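Alpha-galactosidase (Thermus thermophilus, PDB 6LCJ) probably hydrolyses terminal alpha-galactosyl residues from galactosides, as a hexameric glycosidase of family GH36. Local coordinates at residues 76-80 with 81-85; 140-143 with 144-147; 165-168 with 169-172; 237-240 with 241-245; 316-319 with 320-324. All blocks are in the same frame, centred on the assembly; numbering follows the deposited sequence.

Contacts 1 to 5 follow one another along the chain without overlapping. Contact 1 rests on strands 44-48 and 113-117 of the antiparallel sheets, and contact 2, its centre about 26 Å away, packs on the seven-stranded sheet that includes 44-48. Contacts 3 and 5 lie on helices following barrel strands 161-164 and 298-303, while contact 4 sits in the excursion after barrel strand 229-234, at the end of an edge strand of the small antiparallel sheet. Contacts 4 and 5 touch, F237 CE2 to M324 CE at 3.2 Å. W50 bonds D78 through its backbone N and E317 through its indole NE1, consistent with contacts 1 and 5, centres about 18 Å apart, lying where antiparallel sheets and barrel meet.

Contact 1: residues 76-80 with 81-85; sequences QADDP and FLLEA
D79 reaches forward to F81 because chi1 of -177° sets its CG trans to the main-chain nitrogen, while L83, with CG beside its own N and chi2 extended (-176°), directs CD1 back toward A77 and D78. D79 stands at the N-cap of the short, weakly bonded helix 80-84, and its torsion lets OD1 accept from F81 N at 3.0 Å, on the anti side and 35° out of the carboxylate plane. L83 CD1 lies 3.7 Å from D78 CB and 4.0 Å from A77 CB. L82 crosses D79 at about a right angle, with its CD2 3.9 Å from D79 CB. P80 O receives L83 N at 3.1 Å, from above the carbonyl plane, and E84 N more weakly, a tight first turn. D78 OD1 in turn accepts D79 N at 2.7 Å, bracing the cap. An alanine in place of D79 would take away the carboxylate and probably leave F81 N without its cap and R114 without its ionic mate. Each aspartate also faces an arginine, D78 OD2 pairing with R47 and D79 OD2 with R114, which probably stabilises its negative charge; for D79 the helix N-terminus is likely to add to this.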
loop_
_atom_site.group_PDB
_atom_site.type_symbol
_atom_site.label_atom_id
_atom_site.label_comp_id
_atom_site.label_asym_id
_atom_site.label_seq_id
_atom_site.Cartn_x
_atom_site.Cartn_y
_atom_site.Cartn_z
ATOM N N GLN E 76 17.077 10.816 -21.599
ATOM C CA GLN E 76 18.300 10.840 -22.392
ATOM C C GLN E 76 18.821 9.444 -22.724
ATOM O O GLN E 76 19.895 9.328 -23.317
ATOM C CB GLN E 76 19.391 11.648 -21.677
ATOM C CG GLN E 76 20.203 10.868 -20.666
ATOM C CD GLN E 76 20.565 11.722 -19.464
ATOM O OE1 GLN E 76 19.781 12.571 -19.058
ATOM N NE2 GLN E 76 21.750 11.499 -18.885
ATOM N N ALA E 77 18.082 8.391 -22.361
ATOM C CA ALA E 77 18.449 7.010 -22.634
ATOM C C ALA E 77 17.720 6.435 -23.845
ATOM O O ALA E 77 18.323 5.708 -24.645
ATOM C CB ALA E 77 18.172 6.134 -21.404
ATOM N N ASP E 78 16.440 6.758 -24.017
ATOM C CA ASP E 78 15.647 6.148 -25.075
ATOM C C ASP E 78 14.358 6.952 -25.226
ATOM O O ASP E 78 14.120 7.929 -24.511
ATOM C CB ASP E 78 15.371 4.671 -24.748
ATOM C CG ASP E 78 15.275 3.782 -25.988
ATOM O OD1 ASP E 78 14.778 4.244 -27.043
ATOM O OD2 ASP E 78 15.675 2.595 -25.892
ATOM N N ASP E 79 13.539 6.540 -26.181
ATOM C CA ASP E 79 12.143 6.943 -26.241
ATOM C C ASP E 79 11.480 6.615 -24.905
ATOM O O ASP E 79 11.404 5.432 -24.538
ATOM C CB ASP E 79 11.466 6.198 -27.399
ATOM C CG ASP E 79 10.011 6.595 -27.624
ATOM O OD1 ASP E 79 9.313 7.053 -26.685
ATOM O OD2 ASP E 79 9.557 6.404 -28.772
ATOM N N PRO E 80 10.995 7.613 -24.152
ATOM C CA PRO E 80 10.427 7.321 -22.821
ATOM C C PRO E 80 9.332 6.271 -22.832
ATOM O O PRO E 80 9.232 5.493 -21.875
ATOM C CB PRO E 80 9.903 8.684 -22.360
ATOM C CG PRO E 80 10.754 9.676 -23.089
ATOM C CD PRO E 80 11.009 9.059 -24.445
ATOM N N PHE E 81 8.530 6.197 -23.895
ATOM C CA PHE E 81 7.529 5.137 -23.992
ATOM C C PHE E 81 8.180 3.762 -23.924
ATOM O O PHE E 81 7.749 2.895 -23.155
ATOM C CB PHE E 81 6.726 5.286 -25.282
ATOM C CG PHE E 81 5.711 4.198 -25.488
ATOM C CD1 PHE E 81 6.067 3.000 -26.102
ATOM C CD2 PHE E 81 4.395 4.369 -25.073
ATOM C CE1 PHE E 81 5.141 1.983 -26.287
ATOM C CE2 PHE E 81 3.459 3.364 -25.262
ATOM C CZ PHE E 81 3.838 2.165 -25.867
ATOM N N LEU E 82 9.223 3.542 -24.730
ATOM C CA LEU E 82 9.919 2.258 -24.759
ATOM C C LEU E 82 10.442 1.837 -23.391
ATOM O O LEU E 82 10.678 0.649 -23.170
ATOM C CB LEU E 82 11.101 2.328 -25.732
ATOM C CG LEU E 82 10.957 1.903 -27.195
ATOM C CD1 LEU E 82 9.685 2.451 -27.801
ATOM C CD2 LEU E 82 12.171 2.396 -27.958
ATOM N N LEU E 83 10.655 2.786 -22.482
ATOM C CA LEU E 83 11.263 2.506 -21.193
ATOM C C LEU E 83 10.247 2.392 -20.062
ATOM O O LEU E 83 10.599 1.904 -18.987
ATOM C CB LEU E 83 12.290 3.595 -20.848
ATOM C CG LEU E 83 13.529 3.681 -21.735
ATOM C CD1 LEU E 83 14.483 4.724 -21.206
ATOM C CD2 LEU E 83 14.218 2.328 -21.853
ATOM N N GLU E 84 9.010 2.844 -20.262
ATOM C CA GLU E 84 7.971 2.698 -19.253
ATOM C C GLU E 84 7.091 1.477 -19.485
ATOM O O GLU E 84 6.230 1.194 -18.649
ATOM C CB GLU E 84 7.072 3.954 -19.189
ATOM C CG GLU E 84 7.799 5.301 -19.114
ATOM C CD GLU E 84 8.394 5.616 -17.738
ATOM O OE1 GLU E 84 7.789 5.207 -16.715
ATOM O OE2 GLU E 84 9.467 6.265 -17.684
ATOM N N ALA E 85 7.278 0.754 -20.583
ATOM C CA ALA E 85 6.344 -0.291 -20.992
ATOM C C ALA E 85 6.790 -1.659 -20.491
ATOM O O ALA E 85 7.989 -1.945 -20.396
ATOM C CB ALA E 85 6.205 -0.314 -22.515
#

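Contact 2: residues 140-143 with 144-147; sequences EEEV and FAAY
The F144 ring meets E140 at its edge: the carbonyl oxygen of E140 lies close to the ring plane, 3.3 Å from F144 CD1. V143 CG1 comes to the same CD1 obliquely, at 3.9 Å, while farther out F46 packs edge-to-face with this ring and W392 meets it with planes inclined by about 55°. The setting is a regular alpha helix, 140-149, lying against a seven-stranded antiparallel sheet. Its evidence is an unbroken run of bonds from each residue to the fourth before it: F144 N donates to E140 O at 3.2 Å with an N-H...O angle of 162°, and A145, A146 and Y147 repeat the pattern with the carbonyls of E141, E142 and V143. The E140 carbonyl therefore serves twice, as acceptor for F144 N and as neighbour of the ring edge. This follows from the first torsion of F144 (chi1 -84°), which leaves CG beside the backbone nitrogen and swings the ring back toward the preceding turn. V143, F144 and Y147 form the face turned to the sheet, all three touching L105 of strand 102-108, and Y147 OH bonds A108 O. E140 reaches R97 in a salt bridge from the neighbouring strand 93-97. On the other side of the helix E142 makes a long and weak ion pair with R149. Its chain bends at the second torsion and runs forward along the helix, and this bend brings E142 OE2 to 3.9 Å from A146 CB.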
loop_
_atom_site.group_PDB
_atom_site.type_symbol
_atom_site.label_atom_id
_atom_site.label_comp_id
_atom_site.label_asym_id
_atom_site.label_seq_id
_atom_site.Cartn_x
_atom_site.Cartn_y
_atom_site.Cartn_z
ATOM N N GLU E 140 19.411 -12.862 -42.051
ATOM C CA GLU E 140 19.455 -11.645 -41.246
ATOM C C GLU E 140 20.063 -10.473 -42.014
ATOM O O GLU E 140 19.464 -9.398 -42.107
ATOM C CB GLU E 140 20.254 -11.927 -39.976
ATOM C CG GLU E 140 19.913 -11.059 -38.794
ATOM C CD GLU E 140 20.583 -11.551 -37.519
ATOM O OE1 GLU E 140 20.091 -12.541 -36.923
ATOM O OE2 GLU E 140 21.616 -10.958 -37.128
ATOM N N GLU E 141 21.252 -10.672 -42.587
ATOM C CA GLU E 141 21.980 -9.559 -43.189
ATOM C C GLU E 141 21.302 -9.065 -44.462
ATOM O O GLU E 141 21.280 -7.855 -44.731
ATOM C CB GLU E 141 23.428 -9.969 -43.459
ATOM C CG GLU E 141 24.366 -9.691 -42.268
ATOM C CD GLU E 141 25.618 -10.587 -42.247
ATOM O OE1 GLU E 141 25.626 -11.587 -41.481
ATOM O OE2 GLU E 141 26.594 -10.286 -42.984
ATOM N N GLU E 142 20.741 -9.970 -45.263
ATOM C CA GLU E 142 20.095 -9.505 -46.483
ATOM C C GLU E 142 18.846 -8.701 -46.154
ATOM O O GLU E 142 18.578 -7.664 -46.772
ATOM C CB GLU E 142 19.760 -10.677 -47.405
ATOM C CG GLU E 142 19.288 -10.252 -48.821
ATOM C CD GLU E 142 19.883 -8.908 -49.325
ATOM O OE1 GLU E 142 21.139 -8.776 -49.373
ATOM O OE2 GLU E 142 19.087 -7.983 -49.669
ATOM N N VAL E 143 18.095 -9.148 -45.153
ATOM C CA VAL E 143 16.808 -8.550 -44.832
ATOM C C VAL E 143 16.994 -7.122 -44.303
ATOM O O VAL E 143 16.257 -6.201 -44.685
ATOM C CB VAL E 143 16.076 -9.504 -43.857
ATOM C CG1 VAL E 143 15.707 -8.861 -42.571
ATOM C CG2 VAL E 143 14.882 -10.161 -44.523
ATOM N N PHE E 144 18.033 -6.890 -43.490
ATOM C CA PHE E 144 18.298 -5.537 -43.005
ATOM C C PHE E 144 18.882 -4.650 -44.096
ATOM O O PHE E 144 18.612 -3.443 -44.130
ATOM C CB PHE E 144 19.227 -5.579 -41.797
ATOM C CG PHE E 144 18.512 -5.817 -40.514
ATOM C CD1 PHE E 144 18.221 -7.110 -40.102
ATOM C CD2 PHE E 144 18.085 -4.746 -39.738
ATOM C CE1 PHE E 144 17.540 -7.338 -38.925
ATOM C CE2 PHE E 144 17.401 -4.953 -38.548
ATOM C CZ PHE E 144 17.132 -6.252 -38.136
ATOM N N ALA E 145 19.693 -5.225 -44.989
ATOM C CA ALA E 145 20.205 -4.459 -46.122
ATOM C C ALA E 145 19.086 -4.052 -47.081
ATOM O O ALA E 145 19.156 -2.984 -47.699
ATOM C CB ALA E 145 21.275 -5.268 -46.853
ATOM N N ALA E 146 18.044 -4.877 -47.210
ATOM C CA ALA E 146 16.947 -4.531 -48.103
ATOM C C ALA E 146 16.065 -3.442 -47.508
ATOM O O ALA E 146 15.513 -2.623 -48.247
ATOM C CB ALA E 146 16.122 -5.778 -48.435
ATOM N N TYR E 147 15.915 -3.423 -46.181
ATOM C CA TYR E 147 15.206 -2.327 -45.524
ATOM C C TYR E 147 15.968 -1.016 -45.682
ATOM O O TYR E 147 15.375 0.021 -46.005
ATOM C CB TYR E 147 14.986 -2.668 -44.041
ATOM C CG TYR E 147 14.318 -1.600 -43.180
ATOM C CD1 TYR E 147 13.163 -0.942 -43.601
ATOM C CD2 TYR E 147 14.834 -1.273 -41.931
ATOM C CE1 TYR E 147 12.555 0.019 -42.804
ATOM C CE2 TYR E 147 14.237 -0.313 -41.128
ATOM C CZ TYR E 147 13.098 0.326 -41.566
ATOM O OH TYR E 147 12.513 1.274 -40.755
#

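Contact 3: residues 165-168 with 169-172; sequences SWYS and FYTR
Y170 turns a ring edge onto the indole face of W166 in a T-shaped pair, centroids 4.6 Å apart for the five-membered ring and planes at 66°. The touching atom is Y170 CD1, which stands over the rim of the indole, 3.3 Å from W166 CE2. Y170 CA adds a CH-pi contact, 4.0 Å from the centroid of the six-membered ring, and the methyl CG2 of T171 lies alongside at 3.8 Å from W166 CZ3. W166 CG lies opposite its backbone N (chi1 178°), which swings the indole along toward Y170. W166 O lies 3.2 Å above the centre of the Y170 ring plane, a position that goes with its hydrogen bond from Y170 N, 2.9 Å long with the donor tilted 35° from the carbonyl plane. Helix 166-169 ends where Y170 takes a positive phi, within a type II' turn closed by R172 N to F169 O. A water donates to Y170 O at 2.6 Å and also bonds S165 OG, 2.9 Å away, tying the turn to S165, just ahead of the helix. In the next shell, S165 OG bonds D196 N, S168 OG bonds S434 O, and F169 packs edge-to-face with W439. The whole unit follows strand 161-164 at its C-terminal end, the end where TIM barrels place their active sites, with F169 resting on helix 175-185.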
loop_
_atom_site.group_PDB
_atom_site.type_symbol
_atom_site.label_atom_id
_atom_site.label_comp_id
_atom_site.label_asym_id
_atom_site.label_seq_id
_atom_site.Cartn_x
_atom_site.Cartn_y
_atom_site.Cartn_z
ATOM N N SER E 165 38.405 16.522 -29.066
ATOM C CA SER E 165 38.941 16.804 -27.737
ATOM C C SER E 165 38.228 16.064 -26.610
ATOM O O SER E 165 38.740 16.054 -25.482
ATOM C CB SER E 165 38.886 18.310 -27.435
ATOM O OG SER E 165 37.558 18.817 -27.485
ATOM N N TRP E 166 37.072 15.449 -26.865
ATOM C CA TRP E 166 36.208 15.065 -25.754
ATOM C C TRP E 166 36.822 13.949 -24.914
ATOM O O TRP E 166 36.867 14.035 -23.678
ATOM C CB TRP E 166 34.818 14.657 -26.263
ATOM C CG TRP E 166 33.935 14.212 -25.130
ATOM C CD1 TRP E 166 33.492 12.943 -24.884
ATOM C CD2 TRP E 166 33.432 15.026 -24.050
ATOM N NE1 TRP E 166 32.731 12.922 -23.740
ATOM C CE2 TRP E 166 32.677 14.182 -23.209
ATOM C CE3 TRP E 166 33.545 16.378 -23.720
ATOM C CZ2 TRP E 166 32.035 14.648 -22.065
ATOM C CZ3 TRP E 166 32.911 16.835 -22.577
ATOM C CH2 TRP E 166 32.167 15.979 -21.767
ATOM N N TYR E 167 37.308 12.890 -25.557
ATOM C CA TYR E 167 37.671 11.684 -24.831
ATOM C C TYR E 167 39.093 11.702 -24.302
ATOM O O TYR E 167 39.644 10.644 -24.007
ATOM C CB TYR E 167 37.450 10.466 -25.712
ATOM C CG TYR E 167 36.019 10.294 -26.080
ATOM C CD1 TYR E 167 35.128 9.674 -25.202
ATOM C CD2 TYR E 167 35.537 10.775 -27.292
ATOM C CE1 TYR E 167 33.808 9.508 -25.539
ATOM C CE2 TYR E 167 34.217 10.616 -27.633
ATOM C CZ TYR E 167 33.367 9.970 -26.758
ATOM O OH TYR E 167 32.060 9.798 -27.105
ATOM N N SER E 168 39.693 12.871 -24.163
ATOM C CA SER E 168 40.933 12.979 -23.410
ATOM C C SER E 168 40.820 14.098 -22.378
ATOM O O SER E 168 41.160 13.902 -21.210
ATOM C CB SER E 168 42.119 13.207 -24.353
ATOM O OG SER E 168 41.782 14.156 -25.351
ATOM N N PHE E 169 40.322 15.266 -22.779
ATOM C CA PHE E 169 40.245 16.393 -21.856
ATOM C C PHE E 169 38.856 16.633 -21.280
ATOM O O PHE E 169 38.742 17.344 -20.278
ATOM C CB PHE E 169 40.719 17.671 -22.545
ATOM C CG PHE E 169 42.101 17.568 -23.109
ATOM C CD1 PHE E 169 43.198 17.516 -22.268
ATOM C CD2 PHE E 169 42.301 17.532 -24.476
ATOM C CE1 PHE E 169 44.474 17.431 -22.780
ATOM C CE2 PHE E 169 43.579 17.440 -25.006
ATOM C CZ PHE E 169 44.670 17.387 -24.160
ATOM N N TYR E 170 37.812 16.063 -21.878
ATOM C CA TYR E 170 36.415 16.294 -21.481
ATOM C C TYR E 170 36.185 17.804 -21.456
ATOM O O TYR E 170 36.580 18.477 -22.424
ATOM C CB TYR E 170 36.131 15.532 -20.189
ATOM C CG TYR E 170 36.091 14.044 -20.462
ATOM C CD1 TYR E 170 34.908 13.429 -20.850
ATOM C CD2 TYR E 170 37.249 13.267 -20.417
ATOM C CE1 TYR E 170 34.859 12.075 -21.138
ATOM C CE2 TYR E 170 37.215 11.898 -20.715
ATOM C CZ TYR E 170 36.007 11.313 -21.074
ATOM O OH TYR E 170 35.909 9.965 -21.375
ATOM N N THR E 171 35.569 18.373 -20.408
ATOM C CA THR E 171 35.257 19.802 -20.409
ATOM C C THR E 171 36.453 20.680 -20.042
ATOM O O THR E 171 36.333 21.906 -20.126
ATOM C CB THR E 171 34.104 20.130 -19.440
ATOM O OG1 THR E 171 34.382 19.577 -18.149
ATOM C CG2 THR E 171 32.766 19.580 -19.935
ATOM N N ARG E 172 37.587 20.099 -19.626
ATOM C CA ARG E 172 38.776 20.870 -19.256
ATOM C C ARG E 172 39.568 21.280 -20.496
ATOM O O ARG E 172 40.721 20.903 -20.676
ATOM C CB ARG E 172 39.667 20.078 -18.317
ATOM C CG ARG E 172 38.942 19.163 -17.358
ATOM C CD ARG E 172 38.250 19.964 -16.280
ATOM N NE ARG E 172 39.235 20.619 -15.420
ATOM C CZ ARG E 172 39.756 20.089 -14.315
ATOM N NH1 ARG E 172 39.387 18.878 -13.910
ATOM N NH2 ARG E 172 40.659 20.770 -13.614
HETATM O O HOH W 1 36.159 18.635 -24.944
#

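Contact 4: residues 237-240 with 241-245; sequences FLVT and ADSPL
T240 and S243 close a type I beta turn that carries the chain from strand 238-240 into helix 244-248. S243 N donates to T240 O at 3.0 Å, with an N-H...O angle of 156°, but the donor stands above the carbonyl plane, 64° out of it and off the lone pairs. S243 occupies the N-cap position, yet its side chain makes no capping bond. Its chi1 of -46° instead keeps OG beside its own nitrogen and aimed back at the strand end, where T240 N donates to S243 OG at 2.8 Å. T240 OG1 lies 3.0 Å from the same hydroxyl, a bond whose proton is not settled. Beyond the turn, S243 OG also bonds L203 O, so several polar groups converge on one oxygen. An alanine at S243 would lack this hydroxyl, and is likely to leave the N-H of buried T240 and the carbonyl of L203 each short of a partner. At the exposed side of the turn D242 forms a salt bridge with R270 of the adjoining strand 270-274. V239, whose CG2 lies trans to its backbone N, packs against the serine, with V239 CG2 only 3.3 Å from S243 CB.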
loop_
_atom_site.group_PDB
_atom_site.type_symbol
_atom_site.label_atom_id
_atom_site.label_comp_id
_atom_site.label_asym_id
_atom_site.label_seq_id
_atom_site.Cartn_x
_atom_site.Cartn_y
_atom_site.Cartn_z
ATOM N N PHE E 237 19.312 22.237 -28.736
ATOM C CA PHE E 237 17.973 22.287 -28.161
ATOM C C PHE E 237 17.942 21.939 -26.678
ATOM O O PHE E 237 16.867 21.631 -26.142
ATOM C CB PHE E 237 17.036 21.364 -28.925
ATOM C CG PHE E 237 16.904 21.725 -30.358
ATOM C CD1 PHE E 237 15.992 22.683 -30.765
ATOM C CD2 PHE E 237 17.696 21.107 -31.311
ATOM C CE1 PHE E 237 15.871 23.011 -32.105
ATOM C CE2 PHE E 237 17.586 21.434 -32.623
ATOM C CZ PHE E 237 16.673 22.375 -33.036
ATOM N N LEU E 238 19.080 22.018 -26.000
ATOM C CA LEU E 238 19.198 21.637 -24.608
ATOM C C LEU E 238 19.494 22.867 -23.768
ATOM O O LEU E 238 20.267 23.736 -24.176
ATOM C CB LEU E 238 20.304 20.598 -24.435
ATOM C CG LEU E 238 20.163 19.536 -23.354
ATOM C CD1 LEU E 238 19.029 18.617 -23.674
ATOM C CD2 LEU E 238 21.454 18.777 -23.276
ATOM N N VAL E 239 18.906 22.922 -22.579
ATOM C CA VAL E 239 19.035 24.084 -21.714
ATOM C C VAL E 239 18.846 23.620 -20.275
ATOM O O VAL E 239 18.226 22.587 -20.022
ATOM C CB VAL E 239 18.006 25.152 -22.148
ATOM C CG1 VAL E 239 16.606 24.776 -21.697
ATOM C CG2 VAL E 239 18.390 26.495 -21.656
ATOM N N THR E 240 19.426 24.346 -19.330
ATOM C CA THR E 240 19.212 24.061 -17.912
ATOM C C THR E 240 18.499 25.233 -17.240
ATOM O O THR E 240 18.352 26.314 -17.813
ATOM C CB THR E 240 20.533 23.771 -17.182
ATOM O OG1 THR E 240 21.408 24.900 -17.306
ATOM C CG2 THR E 240 21.212 22.554 -17.761
ATOM N N ALA E 241 18.061 25.016 -15.995
ATOM C CA ALA E 241 17.420 26.102 -15.253
ATOM C C ALA E 241 18.348 27.299 -15.089
ATOM O O ALA E 241 17.887 28.443 -15.133
ATOM C CB ALA E 241 16.940 25.612 -13.890
ATOM N N ASP E 242 19.657 27.060 -14.944
ATOM C CA ASP E 242 20.648 28.127 -14.813
ATOM C C ASP E 242 20.925 28.869 -16.111
ATOM O O ASP E 242 21.610 29.896 -16.079
ATOM C CB ASP E 242 21.984 27.574 -14.326
ATOM C CG ASP E 242 21.837 26.671 -13.141
ATOM O OD1 ASP E 242 22.350 25.524 -13.200
ATOM O OD2 ASP E 242 21.207 27.117 -12.150
ATOM N N SER E 243 20.480 28.370 -17.242
ATOM C CA SER E 243 20.810 29.038 -18.489
ATOM C C SER E 243 20.123 30.395 -18.553
ATOM O O SER E 243 18.930 30.497 -18.239
ATOM C CB SER E 243 20.394 28.191 -19.678
ATOM O OG SER E 243 20.797 26.837 -19.512
ATOM N N PRO E 244 20.837 31.455 -18.929
ATOM C CA PRO E 244 20.161 32.747 -19.158
ATOM C C PRO E 244 18.963 32.632 -20.092
ATOM O O PRO E 244 17.903 33.207 -19.812
ATOM C CB PRO E 244 21.275 33.622 -19.757
ATOM C CG PRO E 244 22.380 32.643 -20.185
ATOM C CD PRO E 244 22.281 31.505 -19.218
ATOM N N LEU E 245 19.099 31.877 -21.187
ATOM C CA LEU E 245 18.008 31.727 -22.148
ATOM C C LEU E 245 16.763 31.115 -21.513
ATOM O O LEU E 245 15.639 31.453 -21.904
ATOM C CB LEU E 245 18.470 30.869 -23.324
ATOM C CG LEU E 245 17.527 30.807 -24.522
ATOM C CD1 LEU E 245 17.604 32.093 -25.319
ATOM C CD2 LEU E 245 17.855 29.612 -25.391
#

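Contact 5: residues 316-319 with 320-324; sequences GEAR and YRKAM
G316 O accepts Y320 N at 2.9 Å, in the carbonyl plane, and so opens the bonding of helix 317-331. The R319 guanidinium lies with one face toward G316 CA, which is 4.0 Å above its plane and offset toward the rim. E317 comes next: its O receives R321 N at 2.8 Å and lies 3.4 Å from Y320 CB. Its carboxylate points elsewhere, to G112 N and W50 NE1. A318 O takes only a weak bond from K322 N, but the lysine chain, bent at its third and fourth torsions, curls past this carbonyl, with K322 CG at 3.6 Å from A318 O and NZ 4.1 Å from A318 CB. R319 O then binds A323 N at 3.0 Å in a nearly straight bond (N-H...O 165°). The R319 chain is almost eclipsed at chi3 (9°), a bend on the way to L311 O, which its NH2 reaches. Y320, with CG trans to its main-chain nitrogen, sends its ring off the helix, with E317 O at the ring edge and M324 CG over one face, offset toward the rim; its OH bonds S346 OG. R321 likewise reaches L347 O. Such a helix start, following strand 298-303 and leading to the parallel strand 335-338, belongs to a beta-alpha-beta crossover of the TIM barrel.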
loop_
_atom_site.group_PDB
_atom_site.type_symbol
_atom_site.label_atom_id
_atom_site.label_comp_id
_atom_site.label_asym_id
_atom_site.label_seq_id
_atom_site.Cartn_x
_atom_site.Cartn_y
_atom_site.Cartn_z
ATOM N N GLY E 316 7.313 13.030 -31.467
ATOM C CA GLY E 316 8.029 14.241 -31.795
ATOM C C GLY E 316 8.873 14.162 -33.039
ATOM O O GLY E 316 9.554 15.134 -33.376
ATOM N N GLU E 317 8.843 13.038 -33.751
ATOM C CA GLU E 317 9.761 12.881 -34.867
ATOM C C GLU E 317 9.425 13.834 -36.017
ATOM O O GLU E 317 10.340 14.373 -36.657
ATOM C CB GLU E 317 9.773 11.418 -35.320
ATOM C CG GLU E 317 10.568 10.516 -34.385
ATOM C CD GLU E 317 10.755 9.095 -34.917
ATOM O OE1 GLU E 317 10.294 8.800 -36.037
ATOM O OE2 GLU E 317 11.391 8.276 -34.220
ATOM N N ALA E 318 8.131 14.074 -36.285
ATOM C CA ALA E 318 7.746 15.032 -37.331
ATOM C C ALA E 318 8.257 16.446 -37.038
ATOM O O ALA E 318 8.776 17.112 -37.942
ATOM C CB ALA E 318 6.226 15.052 -37.528
ATOM N N ARG E 319 8.111 16.930 -35.795
ATOM C CA ARG E 319 8.718 18.211 -35.426
ATOM C C ARG E 319 10.230 18.162 -35.590
ATOM O O ARG E 319 10.845 19.107 -36.100
ATOM C CB ARG E 319 8.392 18.591 -33.971
ATOM C CG ARG E 319 6.969 19.042 -33.714
ATOM C CD ARG E 319 6.661 19.100 -32.208
ATOM N NE ARG E 319 7.880 18.919 -31.431
ATOM C CZ ARG E 319 7.959 18.162 -30.338
ATOM N NH1 ARG E 319 6.864 17.538 -29.888
ATOM N NH2 ARG E 319 9.135 18.020 -29.700
ATOM N N TYR E 320 10.847 17.070 -35.128
ATOM C CA TYR E 320 12.300 16.950 -35.168
ATOM C C TYR E 320 12.820 17.031 -36.592
ATOM O O TYR E 320 13.820 17.708 -36.860
ATOM C CB TYR E 320 12.728 15.629 -34.519
ATOM C CG TYR E 320 14.171 15.248 -34.733
ATOM C CD1 TYR E 320 15.182 15.778 -33.929
ATOM C CD2 TYR E 320 14.528 14.349 -35.734
ATOM C CE1 TYR E 320 16.515 15.414 -34.126
ATOM C CE2 TYR E 320 15.849 13.977 -35.941
ATOM C CZ TYR E 320 16.835 14.505 -35.139
ATOM O OH TYR E 320 18.142 14.128 -35.351
ATOM N N ARG E 321 12.155 16.348 -37.521
ATOM C CA ARG E 321 12.658 16.302 -38.886
ATOM C C ARG E 321 12.592 17.675 -39.552
ATOM O O ARG E 321 13.518 18.063 -40.275
ATOM C CB ARG E 321 11.879 15.265 -39.684
ATOM C CG ARG E 321 12.302 15.162 -41.109
ATOM C CD ARG E 321 13.268 14.039 -41.289
ATOM N NE ARG E 321 13.619 13.847 -42.691
ATOM C CZ ARG E 321 14.642 13.100 -43.092
ATOM N NH1 ARG E 321 15.400 12.482 -42.195
ATOM N NH2 ARG E 321 14.908 12.965 -44.381
ATOM N N LYS E 322 11.509 18.428 -39.313
ATOM C CA LYS E 322 11.401 19.774 -39.868
ATOM C C LYS E 322 12.437 20.714 -39.259
ATOM O O LYS E 322 13.030 21.530 -39.969
ATOM C CB LYS E 322 9.996 20.323 -39.665
ATOM C CG LYS E 322 8.941 19.637 -40.520
ATOM C CD LYS E 322 7.521 20.094 -40.148
ATOM C CE LYS E 322 6.491 18.954 -40.251
ATOM N NZ LYS E 322 5.639 18.878 -39.008
ATOM N N ALA E 323 12.686 20.606 -37.954
ATOM C CA ALA E 323 13.725 21.430 -37.338
ATOM C C ALA E 323 15.101 21.097 -37.906
ATOM O O ALA E 323 15.883 21.995 -38.237
ATOM C CB ALA E 323 13.723 21.242 -35.819
ATOM N N MET E 324 15.421 19.806 -38.020
ATOM C CA MET E 324 16.725 19.418 -38.542
ATOM C C MET E 324 16.870 19.763 -40.018
ATOM O O MET E 324 17.972 20.085 -40.468
ATOM C CB MET E 324 16.960 17.920 -38.325
ATOM C CG MET E 324 17.128 17.504 -36.873
ATOM S SD MET E 324 18.299 18.544 -35.969
ATOM C CE MET E 324 17.132 19.508 -35.091
#